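Local coordinates for FixK2 protein (Bradyrhizobium japonicum, PDB 4I2O), which probably acts as a transcription factor of the CRP/FNR superfamily, associated with nitrogen fixation, and binds DNA as a pair of identical subunits, at residues E49-E54 with G67-Y72; E59-V64 with F92-G97; K155-R160 with L191-E196; F164-D169 with I219-R224. The protein carries 1 engineered substitution. One frame throughout, in Å; residues are numbered along the deposited sequence.

How the contacts relate
Contacts 1 and 2 lie together in the beta roll of the cyclic nucleotide-binding-type domain, contacts 3 and 4 in the helix-turn-helix part. Within the roll the centres are 11 Å apart, and Ile51 and Tyr52 of contact 1 pack on Tyr62 of contact 2. Contacts 3 and 4 share helix 157-172, and Leu191 CD1 meets Phe164 CB at 3.9 Å. No contact of the first pair touches one of the second; contacts 1 and 4 come nearest, with atoms about 8 Å apart, and Arg70 of contact 1 bridges to Asp186 of helix 184-191. Contacts 2 and 3 both reach the second subunit. Contact 3 holds the DNA itself; contact 4 has its nearest atom about 7 Å from the DNA.

Contact 1 (E49-E54 with G67-Y72); sequences EEIYGE and GAVRSY
Ile51 and Val69 supply the apolar part of the contact, their branches meeting tip to tip. Ile51 CD1 lies 3.8 Å from Val69 CG2 and 3.9 Å from Val69 CG1, so one methyl sits against both branches of the valine. It gets there because the isoleucine chain is fully extended at its second torsion (chi2 175°), which carries CD1 as far as possible from the backbone. Phe92 packs on both residues.

The polar part is indirect. Tyr52 OH and Ser71 OG are 4.2 Å apart, too far for a bond, and water 1 joins them, at 2.5 Å from Tyr52 OH and 2.8 Å from Ser71 OG. The water lies in the plane of the tyrosine ring, at its edge. Ser71 OG is also hydrogen-bonded to His86 NE2, while the Tyr52 ring stacks with His100. Glu50 OE2 merely approaches Tyr72 OH, at 4.3 Å, without bonding.

The backbones do not pair: the CA atoms of Ile51 and Val69 are 8.8 Å apart, because strand 103-106 runs between strands 50-52 and 69-74. Ile51 and Tyr52 both face Ala104 of that middle strand, a classic beta bulge. With no direct hydrogen bond across it, the contact relies on the close fit of aliphatic groups and on one water, which lets two hydroxyls interact across a gap neither spans alone.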
# COMPACT_ATOMS: atom_id res chain seq x y z
N GLU A 49 -24.01 1.54 -5.14
CA GLU A 49 -24.22 0.09 -5.06
C GLU A 49 -22.89 -0.63 -4.84
O GLU A 49 -21.86 -0.29 -5.46
CB GLU A 49 -24.81 -0.42 -6.36
CG GLU A 49 -25.51 -1.75 -6.21
CD GLU A 49 -26.19 -2.19 -7.50
OE1 GLU A 49 -26.67 -1.30 -8.24
OE2 GLU A 49 -26.19 -3.42 -7.77
N GLU A 50 -22.91 -1.63 -3.97
CA GLU A 50 -21.70 -2.42 -3.69
C GLU A 50 -21.53 -3.40 -4.88
O GLU A 50 -22.52 -4.01 -5.33
CB GLU A 50 -21.89 -3.24 -2.42
CG GLU A 50 -20.63 -4.04 -2.10
CD GLU A 50 -20.67 -4.73 -0.73
OE1 GLU A 50 -21.08 -5.90 -0.67
OE2 GLU A 50 -20.28 -4.10 0.27
N ILE A 51 -20.32 -3.50 -5.40
CA ILE A 51 -20.02 -4.42 -6.48
C ILE A 51 -19.54 -5.74 -5.86
O ILE A 51 -19.97 -6.81 -6.31
CB ILE A 51 -18.95 -3.83 -7.39
CG1 ILE A 51 -19.51 -2.52 -8.00
CG2 ILE A 51 -18.56 -4.86 -8.45
CD1 ILE A 51 -18.52 -1.73 -8.84
N TYR A 52 -18.65 -5.65 -4.85
CA TYR A 52 -18.31 -6.80 -3.99
C TYR A 52 -17.89 -6.32 -2.62
O TYR A 52 -17.45 -5.18 -2.49
CB TYR A 52 -17.17 -7.70 -4.55
CG TYR A 52 -15.95 -6.96 -5.04
CD1 TYR A 52 -14.99 -6.51 -4.15
CD2 TYR A 52 -15.78 -6.69 -6.41
CE1 TYR A 52 -13.83 -5.84 -4.58
CE2 TYR A 52 -14.66 -6.01 -6.84
CZ TYR A 52 -13.70 -5.58 -5.94
OH TYR A 52 -12.60 -4.89 -6.36
N GLY A 53 -17.98 -7.20 -1.61
CA GLY A 53 -17.59 -6.86 -0.25
C GLY A 53 -16.23 -7.33 0.13
O GLY A 53 -15.64 -8.22 -0.52
N GLU A 54 -15.71 -6.73 1.21
CA GLU A 54 -14.48 -7.18 1.83
C GLU A 54 -14.56 -8.64 2.27
O GLU A 54 -15.54 -9.04 2.89
CB GLU A 54 -14.17 -6.29 3.03
CG GLU A 54 -12.81 -5.64 2.99
CD GLU A 54 -12.40 -5.06 4.33
OE1 GLU A 54 -13.01 -4.05 4.75
OE2 GLU A 54 -11.47 -5.63 4.96
N GLY A 67 -18.30 5.60 -15.84
CA GLY A 67 -18.50 5.85 -14.42
C GLY A 67 -17.23 5.78 -13.57
O GLY A 67 -16.18 6.21 -14.00
N ALA A 68 -17.35 5.31 -12.33
CA ALA A 68 -16.21 5.36 -11.39
C ALA A 68 -16.53 4.50 -10.19
O ALA A 68 -17.69 4.44 -9.75
CB ALA A 68 -15.95 6.84 -10.94
N VAL A 69 -15.48 3.91 -9.63
CA VAL A 69 -15.64 2.95 -8.53
C VAL A 69 -14.64 3.32 -7.42
O VAL A 69 -13.53 3.73 -7.70
CB VAL A 69 -15.36 1.51 -9.07
CG1 VAL A 69 -15.38 0.45 -7.92
CG2 VAL A 69 -16.45 1.13 -10.13
N ARG A 70 -15.03 3.14 -6.17
CA ARG A 70 -14.03 3.26 -5.07
C ARG A 70 -13.80 1.92 -4.38
O ARG A 70 -14.75 1.18 -4.15
CB ARG A 70 -14.52 4.31 -4.05
CG ARG A 70 -15.93 4.01 -3.49
CD ARG A 70 -16.43 5.10 -2.41
NE ARG A 70 -17.82 4.81 -2.10
CZ ARG A 70 -18.87 5.51 -2.56
NH1 ARG A 70 -18.73 6.65 -3.23
NH2 ARG A 70 -20.09 5.09 -2.29
N SER A 71 -12.54 1.62 -4.05
CA SER A 71 -12.17 0.41 -3.31
C SER A 71 -11.72 0.90 -1.94
O SER A 71 -10.94 1.85 -1.89
CB SER A 71 -10.97 -0.34 -3.96
OG SER A 71 -11.39 -1.03 -5.15
N TYR A 72 -12.21 0.27 -0.87
CA TYR A 72 -11.94 0.77 0.48
C TYR A 72 -11.97 -0.30 1.55
O TYR A 72 -12.45 -1.45 1.34
CB TYR A 72 -12.97 1.85 0.82
CG TYR A 72 -14.33 1.31 0.83
CD1 TYR A 72 -14.87 0.77 2.00
CD2 TYR A 72 -15.08 1.23 -0.36
CE1 TYR A 72 -16.15 0.21 2.00
CE2 TYR A 72 -16.31 0.68 -0.37
CZ TYR A 72 -16.84 0.16 0.80
OH TYR A 72 -18.09 -0.38 0.75
O HOH W 1 -11.13 -3.76 -4.69

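Contact 2 (E59-V64 with F92-G97); sequences EYVYQV and FGLESG
Tyr62 CB lies over one face of the Phe92 ring, 3.6 Å from its centroid and 19° off the normal, a CH-pi contact displaced toward the rim. The two rings are nearly parallel, with planes at 14°, but slid apart to a centroid separation of 5.2 Å, so they barely overlap. At the edge of the Tyr62 ring, in its plane, lies Phe92 O. Val64 CG2 meets Phe92 CE2 obliquely at 3.5 Å, and His86 also stacks on the phenylalanine. Phe92 has its CG between the backbone N and the carbonyl carbon (chi1 66°), which swings the ring under Tyr62 CB and against Val64 CG2. With an alanine in place of Phe92, Tyr62 CB and Val64 CG2 would probably face a gap, and His86 would lose its stacking partner.

Two backbone bonds fix the register: Tyr62 N donates to Phe92 O at 2.9 Å, and Phe92 N to Tyr62 O at 2.7 Å. Gly93 follows with positive phi, and a CB on it would run into Tyr62 CD2. Beyond it, Val61 CG2 touches Leu94 CD1 at 3.9 Å; Leu94 also packs on helix 128-154 and on Trp135 of the second subunit. Tyr62 and Phe92 thus form an antiparallel hydrogen-bonded pair joining strand 60-64 to the edge strand 91-92, with both side chains turned into the core of the beta roll that cyclic nucleotide-binding-type domains share.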
# COMPACT_ATOMS: atom_id res chain seq x y z
N GLU A 59 -14.61 -13.89 -7.38
CA GLU A 59 -15.10 -14.74 -8.45
C GLU A 59 -15.02 -14.08 -9.83
O GLU A 59 -14.85 -14.76 -10.86
CB GLU A 59 -16.55 -15.09 -8.13
CG GLU A 59 -17.16 -16.14 -9.02
CD GLU A 59 -18.53 -16.59 -8.51
OE1 GLU A 59 -18.86 -16.27 -7.34
OE2 GLU A 59 -19.27 -17.26 -9.28
N TYR A 60 -15.13 -12.76 -9.84
CA TYR A 60 -15.06 -12.00 -11.08
C TYR A 60 -13.99 -10.94 -11.04
O TYR A 60 -13.57 -10.53 -9.96
CB TYR A 60 -16.42 -11.34 -11.39
CG TYR A 60 -17.45 -12.38 -11.58
CD1 TYR A 60 -17.63 -12.99 -12.82
CD2 TYR A 60 -18.23 -12.79 -10.51
CE1 TYR A 60 -18.55 -13.97 -12.97
CE2 TYR A 60 -19.17 -13.78 -10.67
CZ TYR A 60 -19.32 -14.36 -11.90
OH TYR A 60 -20.24 -15.36 -12.06
N VAL A 61 -13.51 -10.55 -12.22
CA VAL A 61 -12.60 -9.41 -12.38
C VAL A 61 -13.32 -8.46 -13.31
O VAL A 61 -14.06 -8.90 -14.18
CB VAL A 61 -11.26 -9.84 -13.00
CG1 VAL A 61 -10.29 -8.67 -13.07
CG2 VAL A 61 -10.63 -10.97 -12.13
N TYR A 62 -13.09 -7.16 -13.12
CA TYR A 62 -13.96 -6.11 -13.69
C TYR A 62 -13.16 -5.01 -14.38
O TYR A 62 -12.02 -4.72 -13.99
CB TYR A 62 -14.70 -5.40 -12.54
CG TYR A 62 -15.49 -6.31 -11.61
CD1 TYR A 62 -16.87 -6.46 -11.76
CD2 TYR A 62 -14.87 -7.01 -10.59
CE1 TYR A 62 -17.61 -7.33 -10.90
CE2 TYR A 62 -15.59 -7.86 -9.73
CZ TYR A 62 -16.95 -8.01 -9.89
OH TYR A 62 -17.64 -8.85 -9.01
N GLN A 63 -13.75 -4.35 -15.38
CA GLN A 63 -13.10 -3.20 -15.98
C GLN A 63 -14.14 -2.11 -16.09
O GLN A 63 -15.24 -2.35 -16.58
CB GLN A 63 -12.52 -3.56 -17.35
CG GLN A 63 -11.87 -2.37 -18.04
CD GLN A 63 -11.40 -2.69 -19.43
OE1 GLN A 63 -12.08 -3.42 -20.18
NE2 GLN A 63 -10.22 -2.17 -19.79
N VAL A 64 -13.85 -0.92 -15.56
CA VAL A 64 -14.83 0.20 -15.74
C VAL A 64 -14.95 0.58 -17.21
O VAL A 64 -13.93 0.77 -17.91
CB VAL A 64 -14.38 1.42 -14.89
CG1 VAL A 64 -15.37 2.53 -14.94
CG2 VAL A 64 -14.12 1.03 -13.41
N PHE A 92 -10.24 -3.79 -12.13
CA PHE A 92 -10.19 -3.92 -10.67
C PHE A 92 -10.78 -5.26 -10.25
O PHE A 92 -11.45 -5.97 -11.03
CB PHE A 92 -10.90 -2.73 -9.98
CG PHE A 92 -12.40 -2.67 -10.22
CD1 PHE A 92 -13.29 -3.18 -9.28
CD2 PHE A 92 -12.93 -2.08 -11.38
CE1 PHE A 92 -14.65 -3.12 -9.47
CE2 PHE A 92 -14.33 -2.02 -11.62
CZ PHE A 92 -15.21 -2.54 -10.67
N GLY A 93 -10.50 -5.62 -9.02
CA GLY A 93 -11.02 -6.83 -8.41
C GLY A 93 -10.20 -8.06 -8.67
O GLY A 93 -10.61 -9.16 -8.29
N LEU A 94 -9.05 -7.91 -9.36
CA LEU A 94 -8.13 -9.02 -9.60
C LEU A 94 -7.43 -9.42 -8.30
O LEU A 94 -6.84 -8.57 -7.61
CB LEU A 94 -7.07 -8.65 -10.65
CG LEU A 94 -6.07 -9.78 -11.01
CD1 LEU A 94 -6.73 -11.00 -11.67
CD2 LEU A 94 -4.96 -9.18 -11.86
N GLU A 95 -7.55 -10.69 -7.95
CA GLU A 95 -6.88 -11.23 -6.75
C GLU A 95 -6.16 -12.50 -7.08
O GLU A 95 -6.66 -13.38 -7.85
CB GLU A 95 -7.88 -11.46 -5.61
CG GLU A 95 -8.61 -10.17 -5.16
CD GLU A 95 -7.85 -9.37 -4.08
OE1 GLU A 95 -6.73 -9.77 -3.69
OE2 GLU A 95 -8.39 -8.33 -3.63
N SER A 96 -4.95 -12.62 -6.52
CA SER A 96 -4.22 -13.83 -6.69
C SER A 96 -4.86 -14.83 -5.74
O SER A 96 -4.97 -16.03 -6.03
CB SER A 96 -2.77 -13.62 -6.29
OG SER A 96 -2.13 -14.86 -6.12
N GLY A 97 -5.27 -14.33 -4.58
CA GLY A 97 -5.84 -15.19 -3.56
C GLY A 97 -7.33 -15.38 -3.79
O GLY A 97 -7.86 -14.99 -4.85

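Contact 3 (K155-R160 with L191-E196); sequences KTAMER and LGLTLE. With nucleotides of chain D.
Arg160, the residue that reaches across to Leu191, also grips Lys155 O side-on with two nitrogens, NE at 2.9 Å and NH2 at 3.2 Å. The NE bond comes from above the carbonyl plane of Lys155, the NH2 bond within it. From its other side, Arg160 NH1 gives a fairly straight bond (164°) to Leu191 O, 2.9 Å away. Both carbonyl oxygens lie near the guanidinium plane, which fixes its rotation. An extended chain from CG to NE brings the group there, passing Leu193, whose CD2 rests 3.9 Å from Ala157 CB.

Thr156 and Glu159 form a capping box at the start of helix 157-172, and Glu159 OE1 pairs with Arg79 of the second subunit. DNA meets both helix starts. Ala157 N donates to OP1 of DA18 of chain D at 2.7 Å. Thr194 OG1, at the N-cap of helix 195-207, binds OP2 of DA19 of chain D at 2.9 Å, joined by Thr194 N. Glu196 lies against the methyl of DT20 of chain D and bonds a cytosine base. Within these segments the phosphates are met by neutral backbone and hydroxyl donors, probably strengthened by the helix dipoles, while Arg160 ties the segments together.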
# COMPACT_ATOMS: atom_id res chain seq x y z
N LYS A 155 3.00 12.89 4.13
CA LYS A 155 2.78 14.15 3.42
C LYS A 155 1.86 15.09 4.23
O LYS A 155 1.03 14.63 5.03
CB LYS A 155 2.17 13.95 1.97
CG LYS A 155 3.26 13.47 1.01
CD LYS A 155 2.68 13.37 -0.43
CE LYS A 155 3.79 12.91 -1.41
NZ LYS A 155 3.25 12.99 -2.86
N THR A 156 2.05 16.39 4.08
CA THR A 156 1.15 17.33 4.80
C THR A 156 -0.19 17.33 4.09
O THR A 156 -0.38 16.79 2.97
CB THR A 156 1.70 18.74 4.78
OG1 THR A 156 1.70 19.16 3.42
CG2 THR A 156 3.17 18.81 5.29
N ALA A 157 -1.19 17.94 4.68
CA ALA A 157 -2.52 17.95 4.04
C ALA A 157 -2.42 18.60 2.64
O ALA A 157 -2.98 18.13 1.63
CB ALA A 157 -3.51 18.74 4.95
N MET A 158 -1.71 19.70 2.54
CA MET A 158 -1.61 20.34 1.21
C MET A 158 -0.86 19.50 0.18
O MET A 158 -1.27 19.37 -0.99
CB MET A 158 -1.00 21.71 1.31
CG MET A 158 -0.87 22.47 -0.06
SD MET A 158 -2.47 22.76 -0.94
CE MET A 158 -2.98 24.17 0.05
N GLU A 159 0.24 18.89 0.60
CA GLU A 159 0.91 17.92 -0.30
C GLU A 159 0.05 16.80 -0.77
O GLU A 159 0.17 16.32 -1.94
CB GLU A 159 2.19 17.37 0.44
CG GLU A 159 3.26 18.41 0.64
CD GLU A 159 4.34 17.92 1.64
OE1 GLU A 159 4.06 16.93 2.40
OE2 GLU A 159 5.38 18.61 1.78
N ARG A 160 -0.81 16.28 0.11
CA ARG A 160 -1.72 15.21 -0.27
C ARG A 160 -2.71 15.71 -1.29
O ARG A 160 -3.00 15.01 -2.27
CB ARG A 160 -2.52 14.67 0.93
CG ARG A 160 -1.60 14.07 2.05
CD ARG A 160 -2.42 13.65 3.25
NE ARG A 160 -1.42 13.30 4.32
CZ ARG A 160 -1.60 12.40 5.28
NH1 ARG A 160 -2.74 11.71 5.38
NH2 ARG A 160 -0.61 12.18 6.17
N LEU A 191 -7.32 10.31 1.04
CA LEU A 191 -6.09 11.01 1.44
C LEU A 191 -5.83 10.99 2.96
O LEU A 191 -4.89 11.63 3.40
CB LEU A 191 -6.14 12.53 1.03
CG LEU A 191 -6.34 12.77 -0.48
CD1 LEU A 191 -6.42 14.31 -0.77
CD2 LEU A 191 -5.14 12.07 -1.19
N GLY A 192 -6.63 10.27 3.75
CA GLY A 192 -6.40 10.22 5.21
C GLY A 192 -6.70 11.55 5.86
O GLY A 192 -6.11 11.90 6.88
N LEU A 193 -7.64 12.31 5.28
CA LEU A 193 -8.00 13.70 5.78
C LEU A 193 -9.51 13.81 5.92
O LEU A 193 -10.23 12.97 5.43
CB LEU A 193 -7.56 14.80 4.75
CG LEU A 193 -6.05 14.86 4.42
CD1 LEU A 193 -5.81 15.83 3.24
CD2 LEU A 193 -5.31 15.34 5.72
N THR A 194 -10.00 14.87 6.59
CA THR A 194 -11.46 15.18 6.60
C THR A 194 -11.79 15.95 5.36
O THR A 194 -10.92 16.59 4.72
CB THR A 194 -11.86 16.08 7.85
OG1 THR A 194 -11.09 17.28 7.78
CG2 THR A 194 -11.55 15.36 9.17
N LEU A 195 -13.06 15.87 4.97
CA LEU A 195 -13.52 16.61 3.82
C LEU A 195 -13.36 18.13 4.03
O LEU A 195 -13.10 18.87 3.06
CB LEU A 195 -14.99 16.21 3.57
CG LEU A 195 -16.08 16.65 4.55
CD1 LEU A 195 -16.69 18.11 4.32
CD2 LEU A 195 -17.25 15.66 4.63
N GLU A 196 -13.44 18.62 5.27
CA GLU A 196 -13.26 20.05 5.54
C GLU A 196 -11.83 20.45 5.21
O GLU A 196 -11.59 21.49 4.62
CB GLU A 196 -13.50 20.36 7.03
CG GLU A 196 -14.95 20.26 7.45
CD GLU A 196 -15.28 18.96 8.15
OE1 GLU A 196 -14.73 17.87 7.74
OE2 GLU A 196 -16.05 19.04 9.15
P DA D 19 -7.66 15.96 9.33
OP1 DA D 19 -7.60 14.49 9.00
OP2 DA D 19 -8.31 16.91 8.37
O5' DA D 19 -8.31 16.04 10.77
C5' DA D 19 -7.75 15.38 11.89
C4' DA D 19 -8.76 15.43 13.03
O4' DA D 19 -8.78 16.78 13.60
C3' DA D 19 -10.23 15.16 12.67
O3' DA D 19 -10.70 14.29 13.77
C2' DA D 19 -10.91 16.52 12.59
C1' DA D 19 -10.04 17.39 13.52
N9 DA D 19 -9.84 18.73 12.99
C8 DA D 19 -9.40 19.14 11.76
N7 DA D 19 -9.32 20.46 11.59
C5 DA D 19 -9.73 20.95 12.82
C6 DA D 19 -9.81 22.27 13.29
N6 DA D 19 -9.51 23.35 12.53
N1 DA D 19 -10.25 22.45 14.57
C2 DA D 19 -10.52 21.34 15.30
N3 DA D 19 -10.44 20.05 14.98
C4 DA D 19 -10.06 19.90 13.69
P DA D 18 -1.63 19.68 8.07
OP1 DA D 18 -0.81 18.69 7.25
OP2 DA D 18 -2.00 20.96 7.54
O5' DA D 18 -3.04 19.07 8.50
C5' DA D 18 -2.96 17.85 9.27
C4' DA D 18 -4.23 17.61 10.07
O4' DA D 18 -4.32 18.63 11.14
C3' DA D 18 -5.53 17.63 9.24
O3' DA D 18 -6.13 16.37 9.60
C2' DA D 18 -6.19 18.91 9.80
C1' DA D 18 -5.70 18.95 11.23
N9 DA D 18 -5.81 20.33 11.78
C8 DA D 18 -5.44 21.52 11.18
N7 DA D 18 -5.62 22.58 11.99
C5 DA D 18 -6.20 22.03 13.14
C6 DA D 18 -6.63 22.58 14.35
N6 DA D 18 -6.59 23.88 14.64
N1 DA D 18 -7.07 21.73 15.30
C2 DA D 18 -7.11 20.41 15.09
N3 DA D 18 -6.73 19.77 13.98
C4 DA D 18 -6.28 20.64 13.04
P DT D 20 -12.19 13.76 13.84
OP1 DT D 20 -12.16 12.56 14.74
OP2 DT D 20 -12.75 13.73 12.44
O5' DT D 20 -13.04 14.96 14.53
C5' DT D 20 -12.67 15.28 15.94
C4' DT D 20 -13.51 16.51 16.29
O4' DT D 20 -13.13 17.55 15.41
C3' DT D 20 -14.99 16.39 16.07
O3' DT D 20 -15.51 16.61 17.38
C2' DT D 20 -15.45 17.54 15.15
C1' DT D 20 -14.22 18.44 15.29
N1 DT D 20 -13.82 19.37 14.21
C2 DT D 20 -13.77 20.74 14.47
O2 DT D 20 -14.07 21.24 15.54
N3 DT D 20 -13.34 21.52 13.45
C4 DT D 20 -13.04 21.04 12.20
O4 DT D 20 -12.64 21.73 11.29
C5 DT D 20 -13.09 19.64 11.97
C7 DT D 20 -12.77 19.17 10.55
C6 DT D 20 -13.52 18.87 12.96

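Contact 4 (F164-D169 with I219-R224); sequences FLLEMD and IVLRNR
Asp169 and Arg224 form a salt bridge within the winged helix-turn-helix domain, between helix 157-172 and the start of helix 224-228, which follows wing strand 218-221. The short helix and strand segments cross at -97°, their axes 10.0 Å apart at closest approach.

Each carboxylate oxygen has its own donor. Arg224 NE gives an almost straight bond (172°) to Asp169 OD1 at 2.7 Å, reaching the oxygen from above the carboxylate plane. Arg224 NH2 reaches Asp169 OD2 at 2.8 Å on the syn side, with a more bent geometry. The grip is side-on and bidentate, although the two planes are turned 53° apart. Asp169 OD2 takes a second bond, from water 2 at 2.9 Å, and the same water accepts from Leu221 N, likewise at 2.9 Å, which satisfies that amide. Asp169 has its CG anti to the backbone N, which extends the carboxylate toward Arg224.

Replacing Arg224 with a methionine would remove both charged donors and is likely to leave the Asp169 carboxylate with its water but without a counter-charge, freer to turn.

Leucines fill the space beneath. Leu165 CD2 meets Ile219 CD1 at 4.2 Å, the side chains crossing at about a right angle, and Leu166 CD2 approaches Arg224 O. Leu221 serves both parts: its CB lies over the centre of one guanidinium face, while its CD1 touches Asp169 CB at 3.6 Å.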
# COMPACT_ATOMS: atom_id res chain seq x y z
N PHE A 164 -3.13 14.47 -5.18
CA PHE A 164 -4.41 13.98 -5.65
C PHE A 164 -4.81 14.71 -6.92
O PHE A 164 -5.20 14.08 -7.94
CB PHE A 164 -5.47 14.17 -4.57
CG PHE A 164 -6.89 14.01 -5.09
CD1 PHE A 164 -7.42 12.70 -5.26
CD2 PHE A 164 -7.67 15.12 -5.36
CE1 PHE A 164 -8.72 12.50 -5.72
CE2 PHE A 164 -9.02 14.96 -5.85
CZ PHE A 164 -9.54 13.63 -6.01
N LEU A 165 -4.78 16.04 -6.91
CA LEU A 165 -5.19 16.81 -8.13
C LEU A 165 -4.34 16.47 -9.35
O LEU A 165 -4.84 16.32 -10.47
CB LEU A 165 -5.04 18.28 -7.87
CG LEU A 165 -6.07 18.84 -6.90
CD1 LEU A 165 -5.68 20.25 -6.37
CD2 LEU A 165 -7.51 18.80 -7.48
N LEU A 166 -3.04 16.35 -9.16
CA LEU A 166 -2.19 15.91 -10.26
C LEU A 166 -2.46 14.50 -10.78
O LEU A 166 -2.40 14.27 -11.99
CB LEU A 166 -0.71 16.09 -9.88
CG LEU A 166 -0.22 17.55 -9.69
CD1 LEU A 166 1.12 17.48 -8.94
CD2 LEU A 166 -0.05 18.26 -11.02
N GLU A 167 -2.72 13.56 -9.86
CA GLU A 167 -3.10 12.20 -10.26
C GLU A 167 -4.41 12.24 -11.07
O GLU A 167 -4.55 11.59 -12.14
CB GLU A 167 -3.28 11.31 -9.03
CG GLU A 167 -3.66 9.90 -9.44
CD GLU A 167 -3.95 8.97 -8.30
OE1 GLU A 167 -4.20 9.39 -7.14
OE2 GLU A 167 -3.95 7.76 -8.56
N MET A 168 -5.40 12.94 -10.54
CA MET A 168 -6.68 13.02 -11.30
C MET A 168 -6.56 13.74 -12.63
O MET A 168 -7.23 13.36 -13.60
CB MET A 168 -7.69 13.75 -10.45
CG MET A 168 -8.18 13.01 -9.19
SD MET A 168 -8.92 11.38 -9.53
CE MET A 168 -7.59 10.25 -9.12
N ASP A 169 -5.76 14.81 -12.70
CA ASP A 169 -5.53 15.47 -13.97
C ASP A 169 -4.93 14.50 -15.01
O ASP A 169 -5.32 14.44 -16.16
CB ASP A 169 -4.61 16.67 -13.75
CG ASP A 169 -4.32 17.43 -15.05
OD1 ASP A 169 -3.20 17.32 -15.57
OD2 ASP A 169 -5.20 18.19 -15.51
N ILE A 219 -12.92 20.96 -12.20
CA ILE A 219 -11.73 21.70 -11.77
C ILE A 219 -10.77 21.81 -12.93
O ILE A 219 -10.61 20.85 -13.68
CB ILE A 219 -11.03 21.00 -10.59
CG1 ILE A 219 -11.89 21.10 -9.33
CG2 ILE A 219 -9.68 21.60 -10.38
CD1 ILE A 219 -11.35 20.38 -8.09
N VAL A 220 -10.17 22.99 -13.12
CA VAL A 220 -9.25 23.19 -14.25
C VAL A 220 -7.96 23.59 -13.57
O VAL A 220 -7.93 24.60 -12.86
CB VAL A 220 -9.69 24.33 -15.21
CG1 VAL A 220 -8.60 24.63 -16.22
CG2 VAL A 220 -10.89 23.93 -16.04
N LEU A 221 -6.90 22.80 -13.74
CA LEU A 221 -5.60 23.21 -13.19
C LEU A 221 -5.01 24.30 -14.07
O LEU A 221 -4.81 24.11 -15.28
CB LEU A 221 -4.61 22.04 -13.12
CG LEU A 221 -5.10 20.87 -12.32
CD1 LEU A 221 -3.94 19.83 -12.27
CD2 LEU A 221 -5.43 21.38 -10.88
N ARG A 222 -4.72 25.44 -13.48
CA ARG A 222 -4.19 26.58 -14.23
C ARG A 222 -2.66 26.63 -14.29
O ARG A 222 -2.09 27.26 -15.21
CB ARG A 222 -4.70 27.90 -13.64
CG ARG A 222 -6.21 27.96 -13.51
CD ARG A 222 -6.73 29.32 -13.85
NE ARG A 222 -8.19 29.35 -13.81
CZ ARG A 222 -8.97 28.92 -14.80
NH1 ARG A 222 -8.43 28.41 -15.90
NH2 ARG A 222 -10.29 29.00 -14.68
N ASN A 223 -2.00 26.02 -13.30
CA ASN A 223 -0.53 25.95 -13.30
C ASN A 223 -0.09 24.64 -12.66
O ASN A 223 -0.04 24.54 -11.42
CB ASN A 223 0.04 27.10 -12.50
CG ASN A 223 1.55 27.26 -12.68
OD1 ASN A 223 2.27 26.29 -12.93
ND2 ASN A 223 2.01 28.49 -12.58
N ARG A 224 0.18 23.61 -13.49
CA ARG A 224 0.55 22.31 -12.94
C ARG A 224 1.91 22.40 -12.26
O ARG A 224 2.14 21.72 -11.28
CB ARG A 224 0.54 21.22 -14.04
CG ARG A 224 -0.86 21.02 -14.65
CD ARG A 224 -0.86 20.09 -15.89
NE ARG A 224 -2.22 19.74 -16.28
CZ ARG A 224 -3.06 20.60 -16.87
NH1 ARG A 224 -2.66 21.84 -17.14
NH2 ARG A 224 -4.30 20.23 -17.19
O HOH W 2 -7.17 20.21 -14.99